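Local coordinates for protein Alp7A (Bacillus subtilis, PDB 5EC0) that binds ADP in an actin-like fold and probably polymerises into cytoskeletal filaments that segregate plasmids, at residues 207-212 and 218-223; 305-310 and 324-329. All coordinates share one frame; numbering follows the deposited sequence.

Interaction 1 of 2, residues 207-212 and 218-223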
loop_
_atom_site.group_PDB
_atom_site.type_symbol
_atom_site.label_atom_id
_atom_site.label_comp_id
_atom_site.label_asym_id
_atom_site.label_seq_id
_atom_site.Cartn_x
_atom_site.Cartn_y
_atom_site.Cartn_z
ATOM N N ASP A 207 24.852 6.841 2.344
ATOM C CA ASP A 207 23.699 7.224 1.546
ATOM C C ASP A 207 22.950 5.926 1.215
ATOM O O ASP A 207 23.570 4.882 1.004
ATOM C CB ASP A 207 24.105 7.966 0.276
ATOM C CG ASP A 207 24.798 9.295 0.561
ATOM O OD1 ASP A 207 24.647 9.862 1.670
ATOM O OD2 ASP A 207 25.493 9.779 -0.353
ATOM N N VAL A 208 21.629 5.987 1.186
ATOM C CA VAL A 208 20.831 4.802 0.974
ATOM C C VAL A 208 19.861 4.995 -0.177
ATOM O O VAL A 208 19.143 6.004 -0.236
ATOM C CB VAL A 208 20.048 4.426 2.260
ATOM C CG1 VAL A 208 18.989 3.365 1.971
ATOM C CG2 VAL A 208 21.016 3.930 3.319
ATOM N N VAL A 209 19.837 4.025 -1.091
ATOM C CA VAL A 209 18.807 4.005 -2.114
ATOM C C VAL A 209 17.589 3.181 -1.661
ATOM O O VAL A 209 17.631 1.936 -1.598
ATOM C CB VAL A 209 19.348 3.459 -3.448
ATOM C CG1 VAL A 209 18.248 3.437 -4.504
ATOM C CG2 VAL A 209 20.515 4.310 -3.916
ATOM N N PHE A 210 16.507 3.888 -1.334
ATOM C CA PHE A 210 15.244 3.235 -0.968
ATOM C C PHE A 210 14.551 2.729 -2.208
ATOM O O PHE A 210 14.238 3.524 -3.089
ATOM C CB PHE A 210 14.319 4.197 -0.240
ATOM C CG PHE A 210 14.281 4.012 1.244
ATOM C CD1 PHE A 210 15.427 3.702 1.952
ATOM C CD2 PHE A 210 13.090 4.177 1.936
ATOM C CE1 PHE A 210 15.391 3.543 3.338
ATOM C CE2 PHE A 210 13.035 4.006 3.309
ATOM C CZ PHE A 210 14.194 3.694 4.017
ATOM N N CYS A 211 14.315 1.419 -2.285
ATOM C CA CYS A 211 13.682 0.827 -3.467
ATOM C C CYS A 211 12.301 0.252 -3.167
ATOM O O CYS A 211 12.173 -0.873 -2.674
ATOM C CB CYS A 211 14.566 -0.263 -4.051
ATOM S SG CYS A 211 16.224 0.307 -4.404
ATOM N N ASP A 212 11.277 1.047 -3.459
ATOM C CA ASP A 212 9.886 0.653 -3.271
ATOM C C ASP A 212 9.416 -0.166 -4.484
ATOM O O ASP A 212 8.949 0.391 -5.484
ATOM C CB ASP A 212 9.019 1.904 -3.066
ATOM C CG ASP A 212 7.592 1.585 -2.629
ATOM O OD1 ASP A 212 7.167 0.406 -2.692
ATOM O OD2 ASP A 212 6.882 2.541 -2.249
ATOM N N ASP A 218 8.097 0.865 -9.843
ATOM C CA ASP A 218 9.246 0.751 -8.953
ATOM C C ASP A 218 9.801 2.142 -8.655
ATOM O O ASP A 218 10.309 2.816 -9.545
ATOM C CB ASP A 218 10.310 -0.154 -9.571
ATOM C CG ASP A 218 9.798 -1.560 -9.791
ATOM O OD1 ASP A 218 9.487 -2.244 -8.792
ATOM O OD2 ASP A 218 9.685 -1.982 -10.960
ATOM N N ASP A 219 9.680 2.571 -7.404
ATOM C CA ASP A 219 10.026 3.942 -7.028
ATOM C C ASP A 219 11.261 3.984 -6.135
ATOM O O ASP A 219 11.367 3.236 -5.158
ATOM C CB ASP A 219 8.847 4.615 -6.325
ATOM C CG ASP A 219 7.526 4.386 -7.049
ATOM O OD1 ASP A 219 7.221 5.147 -7.986
ATOM O OD2 ASP A 219 6.800 3.437 -6.685
ATOM N N LEU A 220 12.196 4.862 -6.473
ATOM C CA LEU A 220 13.451 4.929 -5.742
ATOM C C LEU A 220 13.694 6.316 -5.171
ATOM O O LEU A 220 13.455 7.331 -5.841
ATOM C CB LEU A 220 14.615 4.517 -6.646
ATOM C CG LEU A 220 14.523 3.109 -7.249
ATOM C CD1 LEU A 220 13.942 3.153 -8.646
ATOM C CD2 LEU A 220 15.889 2.455 -7.276
ATOM N N VAL A 221 14.158 6.352 -3.925
ATOM C CA VAL A 221 14.497 7.605 -3.258
ATOM C C VAL A 221 15.942 7.581 -2.755
ATOM O O VAL A 221 16.367 6.611 -2.131
ATOM C CB VAL A 221 13.571 7.876 -2.073
ATOM C CG1 VAL A 221 13.662 9.341 -1.673
ATOM C CG2 VAL A 221 12.147 7.510 -2.432
ATOM N N LEU A 222 16.702 8.637 -3.022
ATOM C CA LEU A 222 18.083 8.695 -2.531
ATOM C C LEU A 222 18.127 9.453 -1.199
ATOM O O LEU A 222 17.877 10.659 -1.152
ATOM C CB LEU A 222 19.006 9.333 -3.574
ATOM C CG LEU A 222 20.514 9.387 -3.274
ATOM C CD1 LEU A 222 21.038 7.985 -3.026
ATOM C CD2 LEU A 222 21.284 10.048 -4.426
ATOM N N LEU A 223 18.404 8.730 -0.114
ATOM C CA LEU A 223 18.478 9.330 1.218
ATOM C C LEU A 223 19.921 9.518 1.664
ATOM O O LEU A 223 20.663 8.543 1.803
ATOM C CB LEU A 223 17.737 8.477 2.254
ATOM C CG LEU A 223 16.301 8.051 1.911
ATOM C CD1 LEU A 223 15.714 7.202 3.017
ATOM C CD2 LEU A 223 15.410 9.239 1.644
HETATM O O HOH W 1 6.144 0.926 -5.593
#

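Interaction 2 of 2, residues 305-310 and 324-329. With ADP (adenosine-5'-diphosphate), chain D.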
loop_
_atom_site.group_PDB
_atom_site.type_symbol
_atom_site.label_atom_id
_atom_site.label_comp_id
_atom_site.label_asym_id
_atom_site.label_seq_id
_atom_site.Cartn_x
_atom_site.Cartn_y
_atom_site.Cartn_z
ATOM N N ILE A 305 16.843 -7.600 -13.411
ATOM C CA ILE A 305 16.441 -6.321 -13.977
ATOM C C ILE A 305 16.292 -5.250 -12.872
ATOM O O ILE A 305 16.716 -4.114 -13.052
ATOM C CB ILE A 305 15.127 -6.469 -14.784
ATOM C CG1 ILE A 305 15.357 -7.364 -16.011
ATOM C CG2 ILE A 305 14.623 -5.119 -15.251
ATOM C CD1 ILE A 305 14.098 -8.049 -16.507
ATOM N N LYS A 306 15.724 -5.609 -11.721
ATOM C CA LYS A 306 15.537 -4.626 -10.651
ATOM C C LYS A 306 16.868 -4.147 -10.065
ATOM O O LYS A 306 17.082 -2.943 -9.905
ATOM C CB LYS A 306 14.649 -5.185 -9.530
ATOM C CG LYS A 306 13.233 -5.596 -9.926
ATOM C CD LYS A 306 12.393 -4.448 -10.491
ATOM C CE LYS A 306 12.441 -4.412 -12.013
ATOM N NZ LYS A 306 11.688 -3.259 -12.565
ATOM N N ILE A 307 17.765 -5.078 -9.756
ATOM C CA ILE A 307 19.038 -4.709 -9.157
ATOM C C ILE A 307 19.784 -3.759 -10.085
ATOM O O ILE A 307 20.333 -2.756 -9.639
ATOM C CB ILE A 307 19.920 -5.937 -8.852
ATOM C CG1 ILE A 307 19.239 -6.847 -7.838
ATOM C CG2 ILE A 307 21.267 -5.504 -8.286
ATOM C CD1 ILE A 307 18.832 -6.132 -6.556
ATOM N N ALA A 308 19.768 -4.069 -11.380
ATOM C CA ALA A 308 20.461 -3.263 -12.383
ATOM C C ALA A 308 19.832 -1.881 -12.526
ATOM O O ALA A 308 20.542 -0.896 -12.705
ATOM C CB ALA A 308 20.476 -3.982 -13.736
ATOM N N GLN A 309 18.503 -1.810 -12.452
ATOM C CA GLN A 309 17.811 -0.528 -12.491
ATOM C C GLN A 309 18.234 0.348 -11.312
ATOM O O GLN A 309 18.576 1.514 -11.488
ATOM C CB GLN A 309 16.291 -0.719 -12.466
ATOM C CG GLN A 309 15.620 -0.898 -13.822
ATOM C CD GLN A 309 14.102 -1.103 -13.697
ATOM O OE1 GLN A 309 13.527 -1.017 -12.598
ATOM N NE2 GLN A 309 13.450 -1.376 -14.824
ATOM N N ALA A 310 18.211 -0.227 -10.112
ATOM C CA ALA A 310 18.522 0.510 -8.895
ATOM C C ALA A 310 19.958 0.999 -8.914
ATOM O O ALA A 310 20.248 2.143 -8.551
ATOM C CB ALA A 310 18.280 -0.356 -7.670
ATOM N N TYR A 324 21.473 -0.320 -0.118
ATOM C CA TYR A 324 20.185 -0.481 -0.779
ATOM C C TYR A 324 19.199 -1.117 0.177
ATOM O O TYR A 324 19.462 -2.190 0.745
ATOM C CB TYR A 324 20.343 -1.319 -2.058
ATOM C CG TYR A 324 21.228 -0.624 -3.070
ATOM C CD1 TYR A 324 22.612 -0.617 -2.925
ATOM C CD2 TYR A 324 20.677 0.058 -4.142
ATOM C CE1 TYR A 324 23.418 0.049 -3.819
ATOM C CE2 TYR A 324 21.468 0.713 -5.046
ATOM C CZ TYR A 324 22.838 0.712 -4.877
ATOM O OH TYR A 324 23.618 1.367 -5.777
ATOM N N LEU A 325 18.076 -0.435 0.380
ATOM C CA LEU A 325 16.988 -0.979 1.169
ATOM C C LEU A 325 15.795 -1.233 0.268
ATOM O O LEU A 325 15.210 -0.290 -0.262
ATOM C CB LEU A 325 16.579 -0.049 2.314
ATOM C CG LEU A 325 15.555 -0.782 3.203
ATOM C CD1 LEU A 325 16.236 -1.589 4.312
ATOM C CD2 LEU A 325 14.420 0.106 3.754
ATOM N N TYR A 326 15.433 -2.509 0.129
ATOM C CA TYR A 326 14.352 -2.960 -0.757
ATOM C C TYR A 326 13.062 -3.215 0.013
ATOM O O TYR A 326 13.075 -3.899 1.030
ATOM C CB TYR A 326 14.772 -4.249 -1.503
ATOM C CG TYR A 326 16.082 -4.138 -2.270
ATOM C CD1 TYR A 326 16.100 -3.708 -3.591
ATOM C CD2 TYR A 326 17.294 -4.459 -1.673
ATOM C CE1 TYR A 326 17.282 -3.596 -4.293
ATOM C CE2 TYR A 326 18.489 -4.357 -2.374
ATOM C CZ TYR A 326 18.470 -3.920 -3.680
ATOM O OH TYR A 326 19.635 -3.803 -4.389
ATOM N N PHE A 327 11.948 -2.661 -0.457
ATOM C CA PHE A 327 10.645 -2.949 0.155
ATOM C C PHE A 327 9.503 -2.906 -0.878
ATOM O O PHE A 327 9.724 -3.066 -2.076
ATOM C CB PHE A 327 10.351 -1.993 1.349
ATOM C CG PHE A 327 10.422 -0.511 1.012
ATOM C CD1 PHE A 327 11.644 0.128 0.872
ATOM C CD2 PHE A 327 9.260 0.242 0.875
ATOM C CE1 PHE A 327 11.705 1.487 0.560
ATOM C CE2 PHE A 327 9.308 1.593 0.587
ATOM C CZ PHE A 327 10.530 2.223 0.431
ATOM N N GLY A 328 8.275 -2.686 -0.413
ATOM C CA GLY A 328 7.122 -2.920 -1.265
ATOM C C GLY A 328 6.757 -4.403 -1.262
ATOM O O GLY A 328 7.537 -5.242 -0.781
ATOM N N GLY A 329 5.579 -4.719 -1.800
ATOM C CA GLY A 329 5.069 -6.084 -1.815
ATOM C C GLY A 329 5.866 -7.003 -2.728
ATOM O O GLY A 329 6.019 -8.195 -2.462
HETATM P PB ADP D . 1.336 -1.914 -5.821
HETATM O O1B ADP D . 0.633 -1.008 -4.817
HETATM O O2B ADP D . 1.942 -1.226 -7.032
HETATM O O3B ADP D . 0.587 -3.164 -6.222
HETATM P PA ADP D . 2.570 -3.266 -3.577
HETATM O O1A ADP D . 1.183 -3.249 -2.975
HETATM O O2A ADP D . 3.768 -2.850 -2.741
HETATM O O3A ADP D . 2.611 -2.471 -4.990
HETATM O "O5'" ADP D . 2.867 -4.732 -4.136
HETATM C "C5'" ADP D . 1.834 -5.621 -4.539
HETATM C "C4'" ADP D . 2.519 -6.969 -4.624
HETATM O "O4'" ADP D . 2.735 -7.439 -3.297
HETATM C "C3'" ADP D . 1.705 -8.050 -5.309
HETATM O "O3'" ADP D . 2.114 -8.199 -6.668
HETATM C "C2'" ADP D . 2.033 -9.313 -4.535
HETATM O "O2'" ADP D . 2.832 -10.146 -5.374
HETATM C "C1'" ADP D . 2.856 -8.854 -3.337
HETATM N N9 ADP D . 2.410 -9.407 -2.038
HETATM C C8 ADP D . 3.264 -9.941 -1.139
HETATM N N7 ADP D . 2.608 -10.366 -0.036
HETATM C C5 ADP D . 1.308 -10.088 -0.219
HETATM C C6 ADP D . 0.092 -10.294 0.592
HETATM N N6 ADP D . 0.191 -10.883 1.815
HETATM N N1 ADP D . -1.082 -9.873 0.072
HETATM C C2 ADP D . -1.143 -9.299 -1.151
HETATM N N3 ADP D . -0.075 -9.075 -1.958
HETATM C C4 ADP D . 1.168 -9.455 -1.543
#

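Interaction 1 of 2, residues 207-212 and 218-223
Leu-223 lays its CD1 methyl squarely over one face of the Phe-210 ring, 3.7 Å from the centroid and only 13° off the ring normal, a CH-pi contact between neighbouring strands. CD1 stands anti to CA (chi2 179°), which carries it across to the ring centre, while CG1 of Val-208 meets the same ring in plane, at its edge. Val-221, directly across from Phe-210, adds a looser CB–CB contact. On the other face of the sheet one methyl of Leu-220, CD2, meets two neighbours on 207-212: it lies 3.6 Å from SG of Cys-211 and 3.8 Å from CG1 of Val-209. The second Val-209 branch, CG2, meets CD1 of Leu-222. Between these two layers runs an antiparallel hairpin in which Val-208, Phe-210 and Asp-212 form hydrogen-bonded pairs with Leu-223, Val-221 and Asp-219, two bonds to each pair. Its turn, with Gly-214, Gly-215 and Gly-216 lining the ADP pocket, corresponds to the second phosphate-binding loop of the actin ATPase family. At that end the bond from Asp-219 N to Asp-212 O is less regular, its donor tilted 31° from the carbonyl plane. Water 1 bridges this carbonyl and the carboxylate, 2.9 Å from Asp-212 O and 2.8 Å from Asp-219 OD2. Ser-181 and Asn-365 both bind OD2 of Asp-212; the nearest side-chain atom of Asp-212 lies about 4 Å from the bound magnesium ion. Ser-238 and Thr-217 hold the two oxygens of Asp-219. Farther back, Arg-185 and Ile-188 of helix 185-189 touch Phe-210.

Interaction 2 of 2, residues 305-310 and 324-329
Where helix 292-313 covers the five-stranded sheet of one actin-like domain flanking the nucleotide, Ile-307 and Ala-310 descend onto two tyrosines of strand 322-327. CD1 of Ile-307 comes obliquely upon the phenol end of Tyr-326, 3.3 Å from OH and 3.6 Å from CZ, and the two side chains cross at nearly a right angle. The isoleucine's CG1 stands beside its backbone N and the chain bends again at chi2 (-54°), which brings the methyl to the ring. The hydroxyl it touches is hydrogen-bonded to ND1 of His-355, so its polar need is met beside an apolar neighbour. One helical turn on, Ala-310 O faces the edge of the Tyr-324 ring, 4.0 Å from CE2. The strand then runs into a Gly-Gly step resembling the adenosine motif of actin-family ATPases: at Gly-328 (phi 82°, psi 168°) a CB would press on Phe-327 O, and Gly-329 N, close to the start of helix 328-333, donates an almost straight bond of 2.8 Å to ADP O2A. Having no side chain, Gly-329 lets the ribose lie close. Lys-306 NZ, salt-bridged to Asp-218, also hydrogen-bonds Gln-309 OE1 at 2.9 Å from above the amide plane.

Interactions 1 and 2 share one sheet, in which strand 207-213 lies parallel to strand 322-327, and their centres are 8 Å apart. Cys-211 joins the two through backbone hydrogen bonds, its N 2.8 Å from Leu-325 O and its O 2.9 Å from Phe-327 N. On the face bearing Phe-210 its ring meets that of Phe-327, with CD2 of the former 3.3 Å from CE1 of the latter; on the other face Cys-211 and Leu-220 touch Ala-310. Both strands end at the nucleotide: Asp-212, its nearest side-chain atom about 5 Å from ADP, leads into the glycine loop at the hairpin turn, while 324-329 delivers Gly-329 to the alpha phosphate.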